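Local atomic coordinates of SusD homolog (Bacteroides thetaiotaomicron, PDB entry 3EHM), a protein that probably binds mucin O-glycans at the cell surface, as a SusD-family lipoprotein involved in the use of these glycans by a gut symbiont. Residues F95-I106 with A125-A136; P309-S317 with M465-P473. All blocks are in the same frame, centred on the assembly; numbering follows the deposited sequence.

In the fold
Interaction 1 and interaction 2 lie on opposite sides of the chain's centre, their own centres 32 Å apart and their nearest atoms about 15 Å apart, so they do not touch. The first joins two helices that follow one another early in the chain, 85-110 and 116-140. The second brings together two segments, mostly loop, whose closest ends lie 148 positions apart, 309-317 and 465-473. Both are largely buried. The neighbouring helices 47-57 and 60-63 each supply a partner: Asp56 pairs with Arg135 of interaction 1, whereas Asn62 bonds to the backbone of Thr313 in interaction 2.

Interaction 1: residues F95-I106 with A125-A136; sequences FYSQIFLPWNEI and ANIVRNIAWLRA
Tyr96 O takes two donors: the indole NE1 of Trp133 at 3.3 Å, in a bent bond, and, weakly, Phe100 N. The Trp133 ring is sandwiched. Tyr96 stacks offset on one face, ring centroids 4.4 Å apart, and Arg129 CG covers the centre of the other, while Phe100 CD1 comes in at the edge, 3.6 Å from Trp133 CZ2. Tyr96 OH is bound to Ala144 O. Trp103 NE1 donates to Asn126 OD1 at 3.0 Å, in a fairly straight bond (158° at the hydrogen) that lies in the indole plane and arrives nearly along the C=O axis of the amide. Asn126 ND2 bonds back to Glu123, which would tend to hold the amide in this rotation. These helices, 85-110 and 116-140, form an antiparallel hairpin, their local axes 9.0 Å apart at 162°, the kind of helix pair from which tetratricopeptide-like folds are built. Arg129 lies over one face of Trp103. Its CD stands 3.4 Å from the centroid of the five-membered ring, almost on the normal, a CH-pi contact; a bend at chi3 (72°) then carries the guanidinium over the six-membered ring as a cation-pi partner. Asn130 OD1 meets that guanidinium at its edge, in plane, 3.1 Å from Arg129 NH2, with a weak bond from NE and another from Tyr145 OH; Trp133 CZ3 lies over a guanidinium face. Ile99 lies between the helices, CD1 3.6 Å from Ala132 CB and CG2 against Trp133 NE1. At the far end Phe95 crosses Arg135 at about a right angle, its CE2 over one guanidinium face, with Asp56 supplying the arginine's salt bridge. A water bridges Phe95 O and Ala132 O there and accepts a weak bond from Arg135 NE.

Interaction 2: residues P309-S317 with M465-P473; sequences PVAPTNSKS and MKPMDEAAP
Pro312 and Met465 cross at about a right angle, the proline ring presenting CG to the CB of Met465 at 3.9 Å, and both side chains touch Ala274 of helix 274-282. Pro312 CG also presses against two backbone carbonyls, coming within 3.2 Å of Lys466 O and a little farther from Met465 O. One residue on, the orientation changes: Thr313 and Pro467 lie side by side and point the same way, with Thr313 CB 3.7 Å from Pro467 CB. Since CG2 of Thr313 is anti to the backbone N, the methyl is sent on to Asp469 CB and Ala472 CB, while OG1 turns to Trp81 NE1. Met465 and Met468 are both selenomethionine. Met468 buries the largest area in the contact; its CG passes 3.8 Å from Ser315 OG, though the placement of its terminal methyl is doubtful. Segment 309-317, in the loop between strands 304-306 and 339-342, runs in the same direction as 465-473, and consecutive backbone bonds tie them, Met468 N to Pro312 O at 2.9 Å and Asp469 N to Thr313 O at 3.1 Å. Putting a glycine in place of Pro312 would probably open a gap against Met465 CB and leave the backbone freer to turn, unsettling the carbonyl that receives Met468 N. Beyond the paired residues Asp469 opens a type I turn into helix 472-475. Its OD1 accepts a capping bond from Ala471 N at 3.1 Å, met from above the carboxylate plane, and OD2 makes a salt bridge with Arg475, which would tend to favour the ionised form. Hydrogen bonding between the segments is thus backbone to backbone, and their side chains meet mainly through proline, methyl and methylene groups.

Interaction 1: residues F95-I106 with A125-A136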
loop_
_atom_site.group_PDB
_atom_site.type_symbol
_atom_site.label_atom_id
_atom_site.label_comp_id
_atom_site.label_asym_id
_atom_site.label_seq_id
_atom_site.Cartn_x
_atom_site.Cartn_y
_atom_site.Cartn_z
ATOM N N PHE A 95 -10.723 0.957 -6.609
ATOM C CA PHE A 95 -10.424 0.031 -5.522
ATOM C C PHE A 95 -11.363 -1.171 -5.459
ATOM O O PHE A 95 -10.972 -2.230 -4.971
ATOM C CB PHE A 95 -10.473 0.751 -4.164
ATOM C CG PHE A 95 -9.236 1.545 -3.838
ATOM C CD1 PHE A 95 -9.307 2.925 -3.650
ATOM C CD2 PHE A 95 -8.004 0.912 -3.689
ATOM C CE1 PHE A 95 -8.169 3.664 -3.317
ATOM C CE2 PHE A 95 -6.857 1.643 -3.354
ATOM C CZ PHE A 95 -6.941 3.022 -3.168
ATOM N N TYR A 96 -12.592 -1.025 -5.950
ATOM C CA TYR A 96 -13.550 -2.128 -5.857
ATOM C C TYR A 96 -14.333 -2.553 -7.097
ATOM O O TYR A 96 -14.255 -3.710 -7.505
ATOM C CB TYR A 96 -14.561 -1.833 -4.737
ATOM C CG TYR A 96 -15.633 -2.898 -4.549
ATOM C CD1 TYR A 96 -15.409 -4.013 -3.741
ATOM C CD2 TYR A 96 -16.869 -2.791 -5.193
ATOM C CE1 TYR A 96 -16.392 -5.002 -3.575
ATOM C CE2 TYR A 96 -17.853 -3.773 -5.042
ATOM C CZ TYR A 96 -17.609 -4.875 -4.231
ATOM O OH TYR A 96 -18.582 -5.841 -4.083
ATOM N N SER A 97 -15.090 -1.632 -7.688
ATOM C CA SER A 97 -15.940 -1.979 -8.822
ATOM C C SER A 97 -15.307 -2.357 -10.158
ATOM O O SER A 97 -15.858 -3.202 -10.864
ATOM C CB SER A 97 -16.992 -0.881 -9.042
ATOM O OG SER A 97 -16.411 0.336 -9.476
ATOM N N GLN A 98 -14.174 -1.761 -10.526
ATOM C CA GLN A 98 -13.564 -2.114 -11.811
ATOM C C GLN A 98 -13.190 -3.593 -11.861
ATOM O O GLN A 98 -13.464 -4.274 -12.850
ATOM C CB GLN A 98 -12.321 -1.257 -12.099
ATOM C CG GLN A 98 -12.624 0.198 -12.488
ATOM C CD GLN A 98 -13.339 0.358 -13.835
ATOM O OE1 GLN A 98 -13.740 1.465 -14.206
ATOM N NE2 GLN A 98 -13.491 -0.737 -14.571
ATOM N N ILE A 99 -12.583 -4.099 -10.792
ATOM C CA ILE A 99 -12.194 -5.503 -10.763
ATOM C C ILE A 99 -13.401 -6.423 -10.509
ATOM O O ILE A 99 -13.376 -7.603 -10.858
ATOM C CB ILE A 99 -11.084 -5.744 -9.705
ATOM C CG1 ILE A 99 -10.414 -7.095 -9.963
ATOM C CG2 ILE A 99 -11.664 -5.691 -8.300
ATOM C CD1 ILE A 99 -9.174 -7.330 -9.122
ATOM N N PHE A 100 -14.463 -5.878 -9.918
ATOM C CA PHE A 100 -15.673 -6.664 -9.653
ATOM C C PHE A 100 -16.254 -7.213 -10.950
ATOM O O PHE A 100 -16.674 -8.367 -11.011
ATOM C CB PHE A 100 -16.752 -5.809 -8.982
ATOM C CG PHE A 100 -18.052 -6.542 -8.764
ATOM C CD1 PHE A 100 -18.225 -7.367 -7.657
ATOM C CD2 PHE A 100 -19.095 -6.430 -9.682
ATOM C CE1 PHE A 100 -19.416 -8.076 -7.465
ATOM C CE2 PHE A 100 -20.290 -7.136 -9.502
ATOM C CZ PHE A 100 -20.448 -7.959 -8.389
ATOM N N LEU A 101 -16.280 -6.370 -11.979
ATOM C CA LEU A 101 -16.828 -6.741 -13.281
ATOM C C LEU A 101 -16.291 -8.054 -13.841
ATOM O O LEU A 101 -17.037 -9.026 -13.973
ATOM C CB LEU A 101 -16.598 -5.617 -14.300
ATOM C CG LEU A 101 -17.629 -4.485 -14.372
ATOM C CD1 LEU A 101 -18.964 -5.061 -14.832
ATOM C CD2 LEU A 101 -17.773 -3.808 -13.025
ATOM N N PRO A 102 -14.993 -8.100 -14.189
ATOM C CA PRO A 102 -14.456 -9.349 -14.731
ATOM C C PRO A 102 -14.497 -10.518 -13.741
ATOM O O PRO A 102 -14.674 -11.673 -14.144
ATOM C CB PRO A 102 -13.035 -8.961 -15.140
ATOM C CG PRO A 102 -12.678 -7.901 -14.152
ATOM C CD PRO A 102 -13.939 -7.073 -14.089
ATOM N N TRP A 103 -14.330 -10.238 -12.453
ATOM C CA TRP A 103 -14.375 -11.319 -11.474
ATOM C C TRP A 103 -15.747 -11.973 -11.471
ATOM O O TRP A 103 -15.858 -13.197 -11.445
ATOM C CB TRP A 103 -14.091 -10.829 -10.052
ATOM C CG TRP A 103 -14.319 -11.932 -9.049
ATOM C CD1 TRP A 103 -13.459 -12.949 -8.736
ATOM C CD2 TRP A 103 -15.534 -12.203 -8.337
ATOM N NE1 TRP A 103 -14.067 -13.840 -7.882
ATOM C CE2 TRP A 103 -15.340 -13.407 -7.621
ATOM C CE3 TRP A 103 -16.770 -11.550 -8.239
ATOM C CZ2 TRP A 103 -16.338 -13.971 -6.817
ATOM C CZ3 TRP A 103 -17.761 -12.110 -7.440
ATOM C CH2 TRP A 103 -17.537 -13.311 -6.740
ATOM N N ASN A 104 -16.787 -11.147 -11.484
ATOM C CA ASN A 104 -18.156 -11.637 -11.459
ATOM C C ASN A 104 -18.478 -12.538 -12.645
ATOM O O ASN A 104 -19.213 -13.515 -12.500
ATOM C CB ASN A 104 -19.136 -10.464 -11.411
ATOM C CG ASN A 104 -20.563 -10.908 -11.142
ATOM O OD1 ASN A 104 -20.826 -11.664 -10.205
ATOM N ND2 ASN A 104 -21.493 -10.428 -11.957
ATOM N N GLU A 105 -17.933 -12.214 -13.816
ATOM C CA GLU A 105 -18.180 -13.035 -15.000
ATOM C C GLU A 105 -17.467 -14.379 -14.862
ATOM O O GLU A 105 -18.006 -15.415 -15.246
ATOM C CB GLU A 105 -17.703 -12.321 -16.265
ATOM C CG GLU A 105 -18.298 -10.938 -16.441
ATOM C CD GLU A 105 -18.032 -10.356 -17.817
ATOM O OE1 GLU A 105 -16.966 -10.657 -18.401
ATOM O OE2 GLU A 105 -18.887 -9.587 -18.308
ATOM N N ILE A 106 -16.256 -14.356 -14.310
ATOM C CA ILE A 106 -15.488 -15.580 -14.110
ATOM C C ILE A 106 -16.241 -16.459 -13.115
ATOM O O ILE A 106 -16.382 -17.664 -13.313
ATOM C CB ILE A 106 -14.073 -15.275 -13.548
ATOM C CG1 ILE A 106 -13.234 -14.574 -14.617
ATOM C CG2 ILE A 106 -13.388 -16.567 -13.092
ATOM C CD1 ILE A 106 -11.822 -14.242 -14.164
ATOM N N ALA A 125 -8.513 -16.666 -9.284
ATOM C CA ALA A 125 -9.228 -15.414 -9.510
ATOM C C ALA A 125 -9.663 -14.838 -8.160
ATOM O O ALA A 125 -9.654 -13.624 -7.960
ATOM C CB ALA A 125 -10.439 -15.658 -10.398
ATOM N N ASN A 126 -10.034 -15.716 -7.231
ATOM C CA ASN A 126 -10.453 -15.281 -5.904
ATOM C C ASN A 126 -9.292 -14.626 -5.144
ATOM O O ASN A 126 -9.486 -13.655 -4.418
ATOM C CB ASN A 126 -11.011 -16.465 -5.095
ATOM C CG ASN A 126 -12.419 -16.864 -5.529
ATOM O OD1 ASN A 126 -13.139 -16.074 -6.139
ATOM N ND2 ASN A 126 -12.823 -18.086 -5.191
ATOM N N ILE A 127 -8.086 -15.156 -5.308
ATOM C CA ILE A 127 -6.922 -14.584 -4.636
ATOM C C ILE A 127 -6.664 -13.177 -5.180
ATOM O O ILE A 127 -6.471 -12.231 -4.416
ATOM C CB ILE A 127 -5.662 -15.448 -4.852
ATOM C CG1 ILE A 127 -5.847 -16.810 -4.175
ATOM C CG2 ILE A 127 -4.426 -14.724 -4.298
ATOM C CD1 ILE A 127 -4.728 -17.802 -4.472
ATOM N N VAL A 128 -6.665 -13.042 -6.503
ATOM C CA VAL A 128 -6.447 -11.738 -7.124
ATOM C C VAL A 128 -7.530 -10.758 -6.673
ATOM O O VAL A 128 -7.244 -9.601 -6.376
ATOM C CB VAL A 128 -6.457 -11.842 -8.664
ATOM C CG1 VAL A 128 -6.358 -10.460 -9.284
ATOM C CG2 VAL A 128 -5.293 -12.700 -9.125
ATOM N N ARG A 129 -8.773 -11.226 -6.613
ATOM C CA ARG A 129 -9.873 -10.371 -6.181
ATOM C C ARG A 129 -9.655 -9.906 -4.742
ATOM O O ARG A 129 -9.836 -8.729 -4.419
ATOM C CB ARG A 129 -11.202 -11.123 -6.255
ATOM C CG ARG A 129 -12.407 -10.247 -5.941
ATOM C CD ARG A 129 -13.628 -11.070 -5.568
ATOM N NE ARG A 129 -13.490 -11.668 -4.242
ATOM C CZ ARG A 129 -14.474 -12.282 -3.595
ATOM N NH1 ARG A 129 -15.672 -12.383 -4.152
ATOM N NH2 ARG A 129 -14.267 -12.778 -2.383
ATOM N N ASN A 130 -9.258 -10.836 -3.880
ATOM C CA ASN A 130 -9.040 -10.520 -2.477
ATOM C C ASN A 130 -7.860 -9.591 -2.216
ATOM O O ASN A 130 -7.898 -8.804 -1.277
ATOM C CB ASN A 130 -8.913 -11.809 -1.661
ATOM C CG ASN A 130 -10.203 -12.619 -1.664
ATOM O OD1 ASN A 130 -11.294 -12.057 -1.757
ATOM N ND2 ASN A 130 -10.082 -13.936 -1.555
ATOM N N ILE A 131 -6.817 -9.662 -3.037
ATOM C CA ILE A 131 -5.684 -8.759 -2.844
ATOM C C ILE A 131 -6.183 -7.349 -3.145
ATOM O O ILE A 131 -5.828 -6.387 -2.466
ATOM C CB ILE A 131 -4.524 -9.067 -3.799
ATOM C CG1 ILE A 131 -3.937 -10.440 -3.485
ATOM C CG2 ILE A 131 -3.440 -7.996 -3.657
ATOM C CD1 ILE A 131 -2.885 -10.880 -4.483
ATOM N N ALA A 132 -7.021 -7.236 -4.168
ATOM C CA ALA A 132 -7.567 -5.940 -4.555
ATOM C C ALA A 132 -8.564 -5.419 -3.521
ATOM O O ALA A 132 -8.511 -4.252 -3.131
ATOM C CB ALA A 132 -8.237 -6.044 -5.918
ATOM N N TRP A 133 -9.466 -6.282 -3.066
ATOM C CA TRP A 133 -10.463 -5.848 -2.097
ATOM C C TRP A 133 -9.923 -5.658 -0.689
ATOM O O TRP A 133 -10.594 -5.066 0.155
ATOM C CB TRP A 133 -11.665 -6.792 -2.111
ATOM C CG TRP A 133 -12.470 -6.655 -3.372
ATOM C CD1 TRP A 133 -12.222 -5.804 -4.418
ATOM C CD2 TRP A 133 -13.656 -7.376 -3.718
ATOM N NE1 TRP A 133 -13.184 -5.950 -5.387
ATOM C CE2 TRP A 133 -14.076 -6.909 -4.985
ATOM C CE3 TRP A 133 -14.408 -8.371 -3.079
ATOM C CZ2 TRP A 133 -15.217 -7.405 -5.627
ATOM C CZ3 TRP A 133 -15.543 -8.864 -3.717
ATOM C CH2 TRP A 133 -15.935 -8.378 -4.979
ATOM N N LEU A 134 -8.715 -6.155 -0.434
ATOM C CA LEU A 134 -8.089 -5.946 0.864
ATOM C C LEU A 134 -7.774 -4.449 0.884
ATOM O O LEU A 134 -7.902 -3.786 1.911
ATOM C CB LEU A 134 -6.797 -6.758 0.996
ATOM C CG LEU A 134 -5.952 -6.454 2.244
ATOM C CD1 LEU A 134 -6.800 -6.616 3.504
ATOM C CD2 LEU A 134 -4.749 -7.390 2.291
ATOM N N ARG A 135 -7.368 -3.922 -0.269
ATOM C CA ARG A 135 -7.076 -2.498 -0.397
ATOM C C ARG A 135 -8.380 -1.720 -0.230
ATOM O O ARG A 135 -8.425 -0.696 0.454
ATOM C CB ARG A 135 -6.486 -2.190 -1.781
ATOM C CG ARG A 135 -5.044 -2.647 -1.974
ATOM C CD ARG A 135 -4.739 -2.875 -3.450
ATOM N NE ARG A 135 -4.844 -1.669 -4.273
ATOM C CZ ARG A 135 -3.910 -0.726 -4.347
ATOM N NH1 ARG A 135 -2.790 -0.837 -3.640
ATOM N NH2 ARG A 135 -4.080 0.313 -5.153
ATOM N N ALA A 136 -9.437 -2.215 -0.866
ATOM C CA ALA A 136 -10.747 -1.567 -0.805
ATOM C C ALA A 136 -11.231 -1.392 0.631
ATOM O O ALA A 136 -11.585 -0.286 1.046
ATOM C CB ALA A 136 -11.767 -2.373 -1.605
HETATM O O HOH W 1 -8.053 -2.489 -5.168
#

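Interaction 2: residues P309-S317 with M465-P473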
loop_
_atom_site.group_PDB
_atom_site.type_symbol
_atom_site.label_atom_id
_atom_site.label_comp_id
_atom_site.label_asym_id
_atom_site.label_seq_id
_atom_site.Cartn_x
_atom_site.Cartn_y
_atom_site.Cartn_z
ATOM N N PRO A 309 13.084 16.996 -1.684
ATOM C CA PRO A 309 11.722 16.478 -1.536
ATOM C C PRO A 309 10.633 17.544 -1.632
ATOM O O PRO A 309 10.905 18.743 -1.572
ATOM C CB PRO A 309 11.759 15.840 -0.157
ATOM C CG PRO A 309 12.616 16.808 0.602
ATOM C CD PRO A 309 13.754 17.087 -0.373
ATOM N N VAL A 310 9.398 17.082 -1.791
ATOM C CA VAL A 310 8.232 17.951 -1.848
ATOM C C VAL A 310 7.423 17.548 -0.619
ATOM O O VAL A 310 7.216 16.358 -0.364
ATOM C CB VAL A 310 7.419 17.717 -3.136
ATOM C CG1 VAL A 310 6.143 18.547 -3.116
ATOM C CG2 VAL A 310 8.266 18.098 -4.350
ATOM N N ALA A 311 6.987 18.535 0.153
ATOM C CA ALA A 311 6.249 18.262 1.378
ATOM C C ALA A 311 4.919 17.554 1.153
ATOM O O ALA A 311 4.323 17.648 0.078
ATOM C CB ALA A 311 6.036 19.556 2.148
ATOM N N PRO A 312 4.442 16.819 2.170
ATOM C CA PRO A 312 3.171 16.101 2.048
ATOM C C PRO A 312 2.000 17.070 2.031
ATOM O O PRO A 312 2.045 18.122 2.674
ATOM C CB PRO A 312 3.167 15.199 3.274
ATOM C CG PRO A 312 3.885 16.026 4.288
ATOM C CD PRO A 312 5.049 16.586 3.493
ATOM N N THR A 313 0.962 16.710 1.284
ATOM C CA THR A 313 -0.233 17.535 1.169
ATOM C C THR A 313 0.171 18.982 0.873
ATOM O O THR A 313 -0.146 19.909 1.622
ATOM C CB THR A 313 -1.076 17.434 2.466
ATOM O OG1 THR A 313 -1.284 16.048 2.782
ATOM C CG2 THR A 313 -2.439 18.092 2.284
ATOM N N ASN A 314 0.880 19.144 -0.240
ATOM C CA ASN A 314 1.374 20.431 -0.712
ATOM C C ASN A 314 0.248 21.451 -0.809
ATOM O O ASN A 314 -0.828 21.143 -1.315
ATOM C CB ASN A 314 2.025 20.250 -2.088
ATOM C CG ASN A 314 2.730 21.504 -2.583
ATOM O OD1 ASN A 314 3.290 21.512 -3.677
ATOM N ND2 ASN A 314 2.715 22.561 -1.785
ATOM N N SER A 315 0.498 22.665 -0.324
ATOM C CA SER A 315 -0.514 23.712 -0.370
ATOM C C SER A 315 -0.249 24.683 -1.515
ATOM O O SER A 315 -1.064 25.559 -1.791
ATOM C CB SER A 315 -0.551 24.477 0.956
ATOM O OG SER A 315 0.645 25.209 1.158
ATOM N N LYS A 316 0.881 24.509 -2.193
ATOM C CA LYS A 316 1.253 25.382 -3.304
ATOM C C LYS A 316 0.762 24.908 -4.669
ATOM O O LYS A 316 0.600 23.710 -4.909
ATOM C CB LYS A 316 2.775 25.543 -3.352
ATOM C CG LYS A 316 3.315 26.794 -2.667
ATOM C CD LYS A 316 2.949 26.859 -1.198
ATOM C CE LYS A 316 3.603 28.069 -0.525
ATOM N NZ LYS A 316 3.221 29.375 -1.154
ATOM N N SER A 317 0.536 25.865 -5.566
ATOM C CA SER A 317 0.087 25.564 -6.920
ATOM C C SER A 317 1.213 24.901 -7.707
ATOM O O SER A 317 2.380 24.984 -7.329
ATOM C CB SER A 317 -0.333 26.851 -7.641
ATOM O OG SER A 317 -1.454 27.443 -7.011
HETATM N N MSE A 465 6.009 13.319 8.249
HETATM C CA MSE A 465 6.143 14.763 8.128
HETATM C C MSE A 465 4.683 15.210 8.136
HETATM O O MSE A 465 3.842 14.582 7.490
HETATM C CB MSE A 465 6.789 15.131 6.785
HETATM C CG MSE A 465 8.254 14.725 6.648
HETATM SE SE MSE A 465 9.454 16.030 7.425
HETATM C CE MSE A 465 11.145 15.311 6.804
ATOM N N LYS A 466 4.375 16.276 8.865
ATOM C CA LYS A 466 3.001 16.763 8.947
ATOM C C LYS A 466 2.555 17.391 7.633
ATOM O O LYS A 466 3.374 17.901 6.871
ATOM C CB LYS A 466 2.884 17.798 10.067
ATOM C CG LYS A 466 3.676 19.062 9.788
ATOM C CD LYS A 466 3.717 19.997 10.985
ATOM C CE LYS A 466 4.583 21.212 10.676
ATOM N NZ LYS A 466 5.289 21.702 11.899
ATOM N N PRO A 467 1.245 17.372 7.351
ATOM C CA PRO A 467 0.769 17.967 6.101
ATOM C C PRO A 467 1.077 19.463 6.047
ATOM O O PRO A 467 1.006 20.158 7.054
ATOM C CB PRO A 467 -0.730 17.669 6.126
ATOM C CG PRO A 467 -1.047 17.616 7.599
ATOM C CD PRO A 467 0.122 16.845 8.148
HETATM N N MSE A 468 1.426 19.952 4.863
HETATM C CA MSE A 468 1.748 21.361 4.692
HETATM C C MSE A 468 0.483 22.214 4.686
HETATM O O MSE A 468 0.474 23.328 5.202
HETATM C CB MSE A 468 2.513 21.558 3.391
HETATM C CG MSE A 468 2.950 22.977 3.150
HETATM SE SE MSE A 468 3.922 23.149 1.500
HETATM C CE MSE A 468 3.927 21.328 0.879
ATOM N N ASP A 469 -0.577 21.678 4.088
ATOM C CA ASP A 469 -1.866 22.361 4.016
ATOM C C ASP A 469 -2.586 22.163 5.347
ATOM O O ASP A 469 -3.273 21.164 5.552
ATOM C CB ASP A 469 -2.698 21.769 2.876
ATOM C CG ASP A 469 -4.055 22.432 2.731
ATOM O OD1 ASP A 469 -4.317 23.441 3.428
ATOM O OD2 ASP A 469 -4.858 21.938 1.911
ATOM N N GLU A 470 -2.434 23.125 6.250
ATOM C CA GLU A 470 -3.050 23.032 7.566
ATOM C C GLU A 470 -4.576 23.030 7.563
ATOM O O GLU A 470 -5.201 22.782 8.593
ATOM C CB GLU A 470 -2.528 24.156 8.464
ATOM C CG GLU A 470 -1.041 24.035 8.775
ATOM C CD GLU A 470 -0.603 24.947 9.903
ATOM O OE1 GLU A 470 -0.734 26.183 9.760
ATOM O OE2 GLU A 470 -0.130 24.423 10.937
ATOM N N ALA A 471 -5.180 23.302 6.412
ATOM C CA ALA A 471 -6.633 23.303 6.321
ATOM C C ALA A 471 -7.165 21.922 5.925
ATOM O O ALA A 471 -8.369 21.674 5.990
ATOM C CB ALA A 471 -7.093 24.345 5.310
ATOM N N ALA A 472 -6.266 21.026 5.523
ATOM C CA ALA A 472 -6.660 19.680 5.101
ATOM C C ALA A 472 -7.376 18.848 6.169
ATOM O O ALA A 472 -8.428 18.266 5.900
ATOM C CB ALA A 472 -5.436 18.917 4.572
ATOM N N PRO A 473 -6.820 18.772 7.391
ATOM C CA PRO A 473 -7.477 17.984 8.439
ATOM C C PRO A 473 -8.925 18.410 8.681
ATOM O O PRO A 473 -9.798 17.576 8.923
ATOM C CB PRO A 473 -6.584 18.220 9.654
ATOM C CG PRO A 473 -5.217 18.359 9.026
ATOM C CD PRO A 473 -5.518 19.282 7.861
#